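Long-range contacts in pullulanase (Bacillus acidopullulyticus, PDB 2WAN), which hydrolyses the alpha-1,6-glucosidic linkages of pullulan and of branched starch polysaccharides such as amylopectin: residues A[827-832]-A[860-865]; A[887-893]-A[916-921]; A[849-855]-A[869-875]. One frame throughout, in Å; residues are numbered along the deposited sequence.

Contact 1: residues A[827-832]-A[860-865]. With SO4 (sulfate ion), chain J; SO4 (sulfate ion), chain L.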
loop_
_atom_site.group_PDB
_atom_site.type_symbol
_atom_site.label_atom_id
_atom_site.label_comp_id
_atom_site.label_asym_id
_atom_site.label_seq_id
_atom_site.Cartn_x
_atom_site.Cartn_y
_atom_site.Cartn_z
ATOM N N HIS A 827 -7.304 -13.213 27.029
ATOM C CA HIS A 827 -6.455 -12.437 27.923
ATOM C C HIS A 827 -6.020 -11.130 27.327
ATOM O O HIS A 827 -5.026 -11.075 26.589
ATOM C CB HIS A 827 -5.268 -13.294 28.404
ATOM C CG HIS A 827 -5.703 -14.334 29.371
ATOM N ND1 HIS A 827 -6.018 -14.036 30.680
ATOM C CD2 HIS A 827 -6.005 -15.644 29.194
ATOM C CE1 HIS A 827 -6.455 -15.128 31.276
ATOM N NE2 HIS A 827 -6.461 -16.116 30.397
ATOM N N PRO A 828 -6.769 -10.051 27.650
ATOM C CA PRO A 828 -6.505 -8.745 27.052
ATOM C C PRO A 828 -5.162 -8.089 27.446
ATOM O O PRO A 828 -4.761 -7.099 26.829
ATOM C CB PRO A 828 -7.734 -7.907 27.478
ATOM C CG PRO A 828 -8.214 -8.544 28.765
ATOM C CD PRO A 828 -7.940 -10.039 28.550
ATOM N N ALA A 829 -4.448 -8.650 28.429
ATOM C CA ALA A 829 -3.076 -8.194 28.751
ATOM C C ALA A 829 -2.150 -8.314 27.543
ATOM O O ALA A 829 -1.231 -7.521 27.382
ATOM C CB ALA A 829 -2.504 -9.004 29.909
ATOM N N PHE A 830 -2.410 -9.308 26.693
ATOM C CA PHE A 830 -1.673 -9.486 25.442
ATOM C C PHE A 830 -2.020 -8.457 24.365
ATOM O O PHE A 830 -1.350 -8.398 23.322
ATOM C CB PHE A 830 -1.936 -10.891 24.877
ATOM C CG PHE A 830 -1.358 -12.010 25.718
ATOM C CD1 PHE A 830 0.015 -12.214 25.787
ATOM C CD2 PHE A 830 -2.209 -12.862 26.417
ATOM C CE1 PHE A 830 0.543 -13.263 26.561
ATOM C CE2 PHE A 830 -1.701 -13.922 27.185
ATOM C CZ PHE A 830 -0.314 -14.112 27.261
ATOM N N ARG A 831 -3.045 -7.632 24.628
ATOM C CA ARG A 831 -3.653 -6.785 23.607
ATOM C C ARG A 831 -3.848 -5.368 24.154
ATOM O O ARG A 831 -4.895 -4.733 23.952
ATOM C CB ARG A 831 -4.999 -7.380 23.178
ATOM C CG ARG A 831 -4.844 -8.745 22.504
ATOM C CD ARG A 831 -6.203 -9.296 22.099
ATOM N NE ARG A 831 -6.863 -10.007 23.188
ATOM C CZ ARG A 831 -7.939 -9.604 23.854
ATOM N NH1 ARG A 831 -8.532 -8.430 23.598
ATOM N NH2 ARG A 831 -8.432 -10.387 24.802
ATOM N N MET A 832 -2.828 -4.864 24.847
ATOM C CA MET A 832 -2.859 -3.447 25.272
ATOM C C MET A 832 -3.001 -2.532 24.053
ATOM O O MET A 832 -2.550 -2.877 22.945
ATOM C CB MET A 832 -1.627 -3.111 26.117
ATOM C CG MET A 832 -1.658 -3.824 27.426
ATOM S SD MET A 832 -0.265 -3.397 28.488
ATOM C CE MET A 832 0.769 -4.865 28.328
ATOM N N ALA A 860 -3.250 -6.281 33.483
ATOM C CA ALA A 860 -3.049 -5.356 32.369
ATOM C C ALA A 860 -4.247 -5.314 31.420
ATOM O O ALA A 860 -4.744 -6.366 31.004
ATOM C CB ALA A 860 -1.772 -5.707 31.608
ATOM N N ASN A 861 -4.729 -4.100 31.113
ATOM C CA ASN A 861 -5.857 -3.957 30.164
ATOM C C ASN A 861 -7.095 -4.800 30.555
ATOM O O ASN A 861 -7.785 -5.368 29.695
ATOM C CB ASN A 861 -5.373 -4.308 28.744
ATOM C CG ASN A 861 -6.307 -3.803 27.645
ATOM O OD1 ASN A 861 -6.919 -2.735 27.765
ATOM N ND2 ASN A 861 -6.391 -4.564 26.547
ATOM N N HIS A 862 -7.390 -4.841 31.859
ATOM C CA HIS A 862 -8.554 -5.560 32.399
ATOM C C HIS A 862 -8.467 -7.086 32.232
ATOM O O HIS A 862 -9.479 -7.762 32.089
ATOM C CB HIS A 862 -9.867 -5.017 31.812
ATOM C CG HIS A 862 -10.228 -3.640 32.289
ATOM N ND1 HIS A 862 -9.428 -2.900 33.129
ATOM C CD2 HIS A 862 -11.291 -2.854 31.995
ATOM C CE1 HIS A 862 -9.997 -1.729 33.361
ATOM N NE2 HIS A 862 -11.127 -1.677 32.685
ATOM N N ASP A 863 -7.248 -7.619 32.273
ATOM C CA ASP A 863 -7.090 -9.077 32.332
ATOM C C ASP A 863 -7.573 -9.633 33.665
ATOM O O ASP A 863 -7.471 -8.947 34.698
ATOM C CB ASP A 863 -5.617 -9.461 32.117
ATOM C CG ASP A 863 -5.487 -10.791 31.430
ATOM O OD1 ASP A 863 -5.688 -11.831 32.101
ATOM O OD2 ASP A 863 -5.226 -10.786 30.204
ATOM N N THR A 864 -8.060 -10.872 33.656
ATOM C CA THR A 864 -8.450 -11.550 34.884
ATOM C C THR A 864 -7.260 -12.209 35.596
ATOM O O THR A 864 -7.405 -12.742 36.707
ATOM C CB THR A 864 -9.549 -12.593 34.655
ATOM O OG1 THR A 864 -9.118 -13.522 33.652
ATOM C CG2 THR A 864 -10.861 -11.921 34.195
ATOM N N TRP A 865 -6.097 -12.184 34.954
ATOM C CA TRP A 865 -4.872 -12.664 35.620
ATOM C C TRP A 865 -4.013 -11.463 36.042
ATOM O O TRP A 865 -3.688 -10.601 35.222
ATOM C CB TRP A 865 -4.067 -13.590 34.693
ATOM C CG TRP A 865 -4.692 -14.949 34.492
ATOM C CD1 TRP A 865 -5.683 -15.533 35.228
ATOM C CD2 TRP A 865 -4.290 -15.925 33.508
ATOM N NE1 TRP A 865 -5.959 -16.810 34.732
ATOM C CE2 TRP A 865 -5.115 -17.065 33.680
ATOM C CE3 TRP A 865 -3.342 -15.923 32.474
ATOM C CZ2 TRP A 865 -4.995 -18.216 32.880
ATOM C CZ3 TRP A 865 -3.228 -17.064 31.664
ATOM C CH2 TRP A 865 -4.045 -18.193 31.874
HETATM S S SO4 J . -11.722 -8.511 25.313
HETATM O O1 SO4 J . -12.527 -7.826 26.322
HETATM O O2 SO4 J . -12.608 -9.167 24.337
HETATM O O3 SO4 J . -10.917 -9.562 25.975
HETATM O O4 SO4 J . -10.895 -7.513 24.603
HETATM S S SO4 L . -4.790 -0.723 32.709
HETATM O O1 SO4 L . -6.130 -1.320 32.713
HETATM O O2 SO4 L . -4.807 0.481 31.869
HETATM O O3 SO4 L . -3.830 -1.694 32.200
HETATM O O4 SO4 L . -4.391 -0.340 34.062
#
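H827 swings its ring back beside its own backbone N (chi1 -72°, CG anti to the carbonyl carbon), and W865 turns the same way, which lays the imidazole over the six-membered ring of the indole. The pair is a face-to-face stack, ring centroids of H827 and W865 3.8 Å apart and planes 27° apart. D863 meets the same imidazole at its edge: H827 ND1 donates in the ring plane to the syn lone pair of D863 OD1, 2.6 Å away, with ring and carboxylate nearly coplanar. Stack, bond and a further hydrogen bond between NE2 and E899 together fix the ring. The anti lone pair of D863 OD1 accepts the backbone N of W865 at 2.9 Å, an Asx turn, while D863 OD2 takes the A829 N-H, also at 2.9 Å. Three N-H groups grip this buried carboxylate and would probably favour its charged form.

N861 sends CG anti to its backbone N (chi1 -163°), and ND2 reaches P828 O at 3.0 Å from above the carbonyl plane; R831 N donates to that oxygen from the opposite face. A829 CB rests on A860 CB at 3.8 Å. Besides its salt bridge to D432, the R831 guanidinium holds one sulfate through NH1 and NH2, and N861 N binds another, both probably from the crystallisation liquor.

The short 3-10 turn follows helix 811-826, and the loop that covers it joins strands 852-856 and 868-873 of the all-beta domain. F830 packs on L856 and I868, and M832 on helix 835-841.

Contact 2: residues A[887-893]-A[916-921]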
loop_
_atom_site.group_PDB
_atom_site.type_symbol
_atom_site.label_atom_id
_atom_site.label_comp_id
_atom_site.label_asym_id
_atom_site.label_seq_id
_atom_site.Cartn_x
_atom_site.Cartn_y
_atom_site.Cartn_z
ATOM N N ASP A 887 3.497 -17.467 44.624
ATOM C CA ASP A 887 3.137 -18.707 43.947
ATOM C C ASP A 887 2.800 -18.441 42.485
ATOM O O ASP A 887 1.980 -17.561 42.178
ATOM C CB ASP A 887 1.935 -19.351 44.644
ATOM C CG ASP A 887 1.617 -20.733 44.084
ATOM O OD1 ASP A 887 0.555 -20.896 43.464
ATOM O OD2 ASP A 887 2.458 -21.642 44.227
ATOM N N TRP A 888 3.417 -19.217 41.594
ATOM C CA TRP A 888 3.138 -19.144 40.153
ATOM C C TRP A 888 2.449 -20.403 39.638
ATOM O O TRP A 888 2.838 -21.528 39.970
ATOM C CB TRP A 888 4.422 -18.858 39.357
ATOM C CG TRP A 888 4.922 -17.488 39.619
ATOM C CD1 TRP A 888 5.790 -17.102 40.613
ATOM C CD2 TRP A 888 4.564 -16.296 38.910
ATOM N NE1 TRP A 888 5.985 -15.740 40.565
ATOM C CE2 TRP A 888 5.257 -15.221 39.522
ATOM C CE3 TRP A 888 3.727 -16.032 37.803
ATOM C CZ2 TRP A 888 5.137 -13.893 39.075
ATOM C CZ3 TRP A 888 3.618 -14.718 37.351
ATOM C CH2 TRP A 888 4.313 -13.660 37.995
ATOM N N THR A 889 1.402 -20.202 38.844
ATOM C CA THR A 889 0.685 -21.294 38.203
ATOM C C THR A 889 1.208 -21.456 36.780
ATOM O O THR A 889 1.177 -20.506 36.003
ATOM C CB THR A 889 -0.846 -21.006 38.164
ATOM O OG1 THR A 889 -1.327 -20.824 39.496
ATOM C CG2 THR A 889 -1.589 -22.184 37.516
ATOM N N ILE A 890 1.690 -22.653 36.433
ATOM C CA ILE A 890 2.127 -22.938 35.061
ATOM C C ILE A 890 0.885 -23.175 34.209
ATOM O O ILE A 890 0.059 -24.009 34.549
ATOM C CB ILE A 890 3.040 -24.198 35.001
ATOM C CG1 ILE A 890 4.272 -24.001 35.898
ATOM C CG2 ILE A 890 3.431 -24.490 33.543
ATOM C CD1 ILE A 890 4.983 -25.333 36.271
ATOM N N VAL A 891 0.736 -22.409 33.127
ATOM C CA VAL A 891 -0.390 -22.621 32.200
ATOM C C VAL A 891 0.068 -22.977 30.770
ATOM O O VAL A 891 -0.709 -23.480 29.964
ATOM C CB VAL A 891 -1.399 -21.410 32.202
ATOM C CG1 VAL A 891 -2.022 -21.257 33.567
ATOM C CG2 VAL A 891 -0.706 -20.125 31.766
ATOM N N GLY A 892 1.344 -22.737 30.467
ATOM C CA GLY A 892 1.922 -23.117 29.177
ATOM C C GLY A 892 3.291 -23.724 29.427
ATOM O O GLY A 892 4.198 -23.058 29.947
ATOM N N LEU A 893 3.433 -24.998 29.072
ATOM C CA LEU A 893 4.692 -25.707 29.279
ATOM C C LEU A 893 4.834 -26.771 28.197
ATOM O O LEU A 893 3.965 -27.648 28.069
ATOM C CB LEU A 893 4.712 -26.370 30.655
ATOM C CG LEU A 893 5.986 -27.115 31.065
ATOM C CD1 LEU A 893 7.127 -26.154 31.217
ATOM C CD2 LEU A 893 5.736 -27.887 32.360
ATOM N N THR A 916 7.869 -22.294 24.554
ATOM C CA THR A 916 7.404 -21.085 25.231
ATOM C C THR A 916 6.797 -21.471 26.567
ATOM O O THR A 916 5.979 -22.400 26.651
ATOM C CB THR A 916 6.357 -20.329 24.354
ATOM O OG1 THR A 916 6.970 -19.948 23.122
ATOM C CG2 THR A 916 5.845 -19.054 25.090
ATOM N N LEU A 917 7.234 -20.783 27.620
ATOM C CA LEU A 917 6.696 -20.972 28.975
ATOM C C LEU A 917 5.685 -19.867 29.221
ATOM O O LEU A 917 5.949 -18.714 28.882
ATOM C CB LEU A 917 7.825 -20.841 30.018
ATOM C CG LEU A 917 7.400 -20.836 31.498
ATOM C CD1 LEU A 917 7.159 -22.266 31.987
ATOM C CD2 LEU A 917 8.435 -20.109 32.366
ATOM N N ILE A 918 4.530 -20.210 29.794
ATOM C CA ILE A 918 3.585 -19.210 30.276
ATOM C C ILE A 918 3.177 -19.529 31.706
ATOM O O ILE A 918 2.810 -20.663 32.022
ATOM C CB ILE A 918 2.325 -19.111 29.389
ATOM C CG1 ILE A 918 2.751 -18.960 27.924
ATOM C CG2 ILE A 918 1.458 -17.871 29.845
ATOM C CD1 ILE A 918 1.628 -18.970 26.929
ATOM N N LEU A 919 3.293 -18.529 32.569
ATOM C CA LEU A 919 2.880 -18.640 33.966
ATOM C C LEU A 919 1.930 -17.527 34.299
ATOM O O LEU A 919 1.937 -16.496 33.638
ATOM C CB LEU A 919 4.069 -18.423 34.891
ATOM C CG LEU A 919 5.352 -19.185 34.619
ATOM C CD1 LEU A 919 6.460 -18.520 35.420
ATOM C CD2 LEU A 919 5.193 -20.631 35.008
ATOM N N LYS A 920 1.142 -17.720 35.352
ATOM C CA LYS A 920 0.308 -16.629 35.862
ATOM C C LYS A 920 0.203 -16.665 37.377
ATOM O O LYS A 920 0.412 -17.702 38.015
ATOM C CB LYS A 920 -1.090 -16.609 35.205
ATOM C CG LYS A 920 -1.970 -17.839 35.488
ATOM C CD LYS A 920 -2.772 -17.616 36.762
ATOM C CE LYS A 920 -3.756 -18.743 37.026
ATOM N NZ LYS A 920 -4.546 -18.409 38.251
ATOM N N GLN A 921 -0.171 -15.519 37.932
ATOM C CA GLN A 921 -0.365 -15.368 39.353
ATOM C C GLN A 921 -1.632 -14.556 39.497
ATOM O O GLN A 921 -2.444 -14.747 40.398
ATOM C CB GLN A 921 0.825 -14.558 39.867
ATOM C CG GLN A 921 1.035 -14.495 41.328
ATOM C CD GLN A 921 2.376 -13.877 41.629
ATOM O OE1 GLN A 921 2.584 -12.678 41.418
ATOM N NE2 GLN A 921 3.302 -14.691 42.128
ATOM O OXT GLN A 921 -1.852 -13.660 38.684
HETATM O O HOH W 1 -3.990 -20.823 39.887
#
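W888 and Q921 meet with the glutamine laid across one face of the indole. Its CG stands anti to the backbone N (chi1 -167°), and the extended chain beyond carries NE2 over the ring, where it donates to D887 O at 3.2 Å from well above the carbonyl plane. Q921 CB makes a CH-pi contact 3.9 Å from the centroid of the W888 six-membered ring, so both root and amide of the side chain press on one aromatic surface. The amide has outside partners too, OE1 with N867 and NE2 with S885 O, and W888 NE1 is held by P884 O; the C-terminal residue is thus tied down despite having no chain beyond it. W888 CE3 also touches L919 CB at 3.8 Å.

K920 starts from a crowded position, CG between backbone N and carbonyl carbon (chi1 64°), and bends at chi2 to run alongside T889. One water bridges the two ends, 3.0 Å from K920 NZ and 2.7 Å from T889 OG1, while K920 CG rests on V891 CG1.

Between the antiparallel strands lies a classic beta bulge: V891 N and G892 N both bond I918 O, at 2.9 and 3.0 Å, from the same face of its carbonyl. The register shifts by one there.

In the all-beta domain, strand 915-920 lies between strands 888-893 and 868-873. Strand 904-905 also pairs with 888-893, and T916 and I918 lean on helix 811-826.

Contact 3: residues A[849-855]-A[869-875]. With SO4 (sulfate ion), chain M.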
loop_
_atom_site.group_PDB
_atom_site.type_symbol
_atom_site.label_atom_id
_atom_site.label_comp_id
_atom_site.label_asym_id
_atom_site.label_seq_id
_atom_site.Cartn_x
_atom_site.Cartn_y
_atom_site.Cartn_z
ATOM N N THR A 849 21.175 -16.297 28.398
ATOM C CA THR A 849 21.575 -15.924 27.052
ATOM C C THR A 849 20.649 -16.489 25.981
ATOM O O THR A 849 20.286 -17.670 26.003
ATOM C CB THR A 849 23.006 -16.414 26.774
ATOM O OG1 THR A 849 23.856 -15.878 27.789
ATOM C CG2 THR A 849 23.484 -15.922 25.403
ATOM N N ASN A 850 20.279 -15.616 25.046
ATOM C CA ASN A 850 19.448 -15.985 23.911
ATOM C C ASN A 850 18.066 -16.485 24.330
ATOM O O ASN A 850 17.541 -17.435 23.768
ATOM C CB ASN A 850 20.128 -16.989 22.968
ATOM C CG ASN A 850 19.510 -16.971 21.595
ATOM O OD1 ASN A 850 19.143 -15.904 21.097
ATOM N ND2 ASN A 850 19.338 -18.142 20.989
ATOM N N THR A 851 17.497 -15.851 25.348
ATOM C CA THR A 851 16.091 -16.105 25.699
ATOM C C THR A 851 15.468 -14.746 25.953
ATOM O O THR A 851 16.183 -13.774 26.199
ATOM C CB THR A 851 15.923 -16.996 26.972
ATOM O OG1 THR A 851 16.447 -16.303 28.116
ATOM C CG2 THR A 851 16.617 -18.373 26.815
ATOM N N VAL A 852 14.135 -14.676 25.831
ATOM C CA VAL A 852 13.378 -13.453 26.086
ATOM C C VAL A 852 12.269 -13.808 27.070
ATOM O O VAL A 852 11.468 -14.724 26.817
ATOM C CB VAL A 852 12.767 -12.868 24.779
ATOM C CG1 VAL A 852 11.817 -11.704 25.083
ATOM C CG2 VAL A 852 13.866 -12.374 23.849
ATOM N N ALA A 853 12.225 -13.082 28.187
ATOM C CA ALA A 853 11.199 -13.291 29.221
ATOM C C ALA A 853 10.603 -11.971 29.635
ATOM O O ALA A 853 11.332 -11.009 29.846
ATOM C CB ALA A 853 11.795 -13.983 30.442
ATOM N N PHE A 854 9.274 -11.925 29.751
ATOM C CA PHE A 854 8.608 -10.690 30.187
ATOM C C PHE A 854 7.421 -10.949 31.076
ATOM O O PHE A 854 6.888 -12.063 31.102
ATOM C CB PHE A 854 8.215 -9.793 28.999
ATOM C CG PHE A 854 7.278 -10.442 28.019
ATOM C CD1 PHE A 854 5.896 -10.293 28.149
ATOM C CD2 PHE A 854 7.779 -11.193 26.954
ATOM C CE1 PHE A 854 5.030 -10.894 27.231
ATOM C CE2 PHE A 854 6.921 -11.790 26.028
ATOM C CZ PHE A 854 5.545 -11.634 26.156
ATOM N N GLU A 855 6.996 -9.903 31.787
ATOM C CA GLU A 855 5.867 -9.987 32.692
ATOM C C GLU A 855 4.871 -8.888 32.355
ATOM O O GLU A 855 5.259 -7.724 32.124
ATOM C CB GLU A 855 6.340 -9.841 34.147
ATOM C CG GLU A 855 5.228 -10.079 35.168
ATOM C CD GLU A 855 5.706 -9.895 36.620
ATOM O OE1 GLU A 855 6.856 -9.438 36.839
ATOM O OE2 GLU A 855 4.928 -10.227 37.535
ATOM N N ILE A 869 3.560 -14.241 33.058
ATOM C CA ILE A 869 4.943 -14.317 32.577
ATOM C C ILE A 869 5.010 -15.158 31.309
ATOM O O ILE A 869 4.397 -16.211 31.238
ATOM C CB ILE A 869 5.924 -14.885 33.634
ATOM C CG1 ILE A 869 6.175 -13.843 34.713
ATOM C CG2 ILE A 869 7.267 -15.321 32.953
ATOM C CD1 ILE A 869 6.952 -14.398 35.925
ATOM N N VAL A 870 5.722 -14.655 30.298
ATOM C CA VAL A 870 5.973 -15.418 29.073
ATOM C C VAL A 870 7.496 -15.494 28.891
ATOM O O VAL A 870 8.186 -14.489 29.054
ATOM C CB VAL A 870 5.375 -14.705 27.820
ATOM C CG1 VAL A 870 5.765 -15.416 26.507
ATOM C CG2 VAL A 870 3.847 -14.594 27.930
ATOM N N MET A 871 8.011 -16.674 28.538
ATOM C CA MET A 871 9.434 -16.810 28.167
ATOM C C MET A 871 9.596 -17.666 26.916
ATOM O O MET A 871 9.062 -18.787 26.856
ATOM C CB MET A 871 10.253 -17.420 29.317
ATOM C CG MET A 871 11.721 -17.643 28.936
ATOM S SD MET A 871 12.662 -18.062 30.404
ATOM C CE MET A 871 14.078 -18.878 29.648
ATOM N N TYR A 872 10.324 -17.133 25.933
ATOM C CA TYR A 872 10.660 -17.866 24.712
ATOM C C TYR A 872 12.042 -18.466 24.892
ATOM O O TYR A 872 12.996 -17.736 25.181
ATOM C CB TYR A 872 10.686 -16.939 23.491
ATOM C CG TYR A 872 9.496 -16.015 23.346
ATOM C CD1 TYR A 872 8.197 -16.506 23.308
ATOM C CD2 TYR A 872 9.690 -14.648 23.201
ATOM C CE1 TYR A 872 7.094 -15.625 23.161
ATOM C CE2 TYR A 872 8.613 -13.771 23.066
ATOM C CZ TYR A 872 7.327 -14.270 23.049
ATOM O OH TYR A 872 6.281 -13.390 22.904
ATOM N N ASN A 873 12.138 -19.782 24.738
ATOM C CA ASN A 873 13.432 -20.489 24.762
ATOM C C ASN A 873 13.718 -21.204 23.439
ATOM O O ASN A 873 13.295 -22.350 23.269
ATOM C CB ASN A 873 13.501 -21.512 25.896
ATOM C CG ASN A 873 14.824 -22.266 25.885
ATOM O OD1 ASN A 873 15.811 -21.739 25.388
ATOM N ND2 ASN A 873 14.835 -23.485 26.382
ATOM N N PRO A 874 14.453 -20.547 22.520
ATOM C CA PRO A 874 14.765 -21.151 21.218
ATOM C C PRO A 874 15.915 -22.150 21.253
ATOM O O PRO A 874 16.179 -22.819 20.253
ATOM C CB PRO A 874 15.177 -19.950 20.373
ATOM C CG PRO A 874 15.729 -18.976 21.358
ATOM C CD PRO A 874 14.880 -19.136 22.582
ATOM N N ASN A 875 16.585 -22.240 22.392
ATOM C CA ASN A 875 17.789 -23.057 22.511
ATOM C C ASN A 875 17.506 -24.544 22.598
ATOM O O ASN A 875 16.414 -24.966 22.980
ATOM C CB ASN A 875 18.597 -22.577 23.707
ATOM C CG ASN A 875 18.917 -21.118 23.613
ATOM O OD1 ASN A 875 19.689 -20.700 22.746
ATOM N ND2 ASN A 875 18.287 -20.313 24.474
HETATM S S SO4 M . 21.263 -12.065 24.962
HETATM O O1 SO4 M . 20.311 -12.951 25.632
HETATM O O2 SO4 M . 21.672 -12.652 23.688
HETATM O O3 SO4 M . 20.646 -10.760 24.725
HETATM O O4 SO4 M . 22.427 -11.885 25.828
#
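F854 and V870 sit at the tight end of an antiparallel beta hairpin, strands 852-856 and 868-873 of the all-beta domain. F854 CG lies between the backbone N and the carbonyl carbon (chi1 60°), which stands the ring beside V870 and puts V870 CB over its face, 3.5 Å from F854 CZ. Y872 comes to the ring's edge, its OH 3.6 Å from F854 CE2 and the two ring planes 61° apart; that hydroxyl is hydrogen-bonded to T769. V852 CB fills in against Y872 CD2 at 3.9 Å. Helices 707-714 and 753-769 pack against this face, while A853 and M871 occupy the other, against L881 of strand 879-882. Paired backbone bonds link F854 with V870 in both directions.

Toward the other end the ladder slackens. V852 N to Y872 O is a weak bond of 3.3 Å, and past T851 the chains part until the CA atoms of N850 and N875 are 7.4 Å apart. Here side chains replace the backbone ladder, with amide planes 66° apart: N850 ND2 donates to N875 OD1, and N875 ND2 reaches N850 O from above its carbonyl plane. With an alanine in place of N875, N850 ND2 would probably be left without its acceptor and N850 O without the amide that reaches it. T849 is exposed, and N850 N donates to O1 of a sulfate, probably from the crystallisation liquor, at 2.7 Å. N873 OD1 takes the backbone N of N875 in an Asx turn and, nearly along the C=O axis, N875 ND2 at 3.0 Å.

Overall arrangement
Coming down the chain from the N terminus, past the parallel barrel and helix 811-826, the first segment met is 827-832, which opens contact 1. Before it closes at 860-865, segment 849-855 opens contact 3 and runs into strand 852-856; that one closes at 869-875, and the two cross. They touch where F830 packs on V870. Contact 2 follows in series, segment 887-893, with strand 888-893, pairing with the C-terminal strand. That last strand pairs with 868-873, joining contacts 2 and 3 in one antiparallel sheet, while W865 of contact 1 packs on K920 and V891. Contact 1 ties the end of helix 811-826 to the all-beta domain, and contacts 3 and 2 join the strands of its sheet.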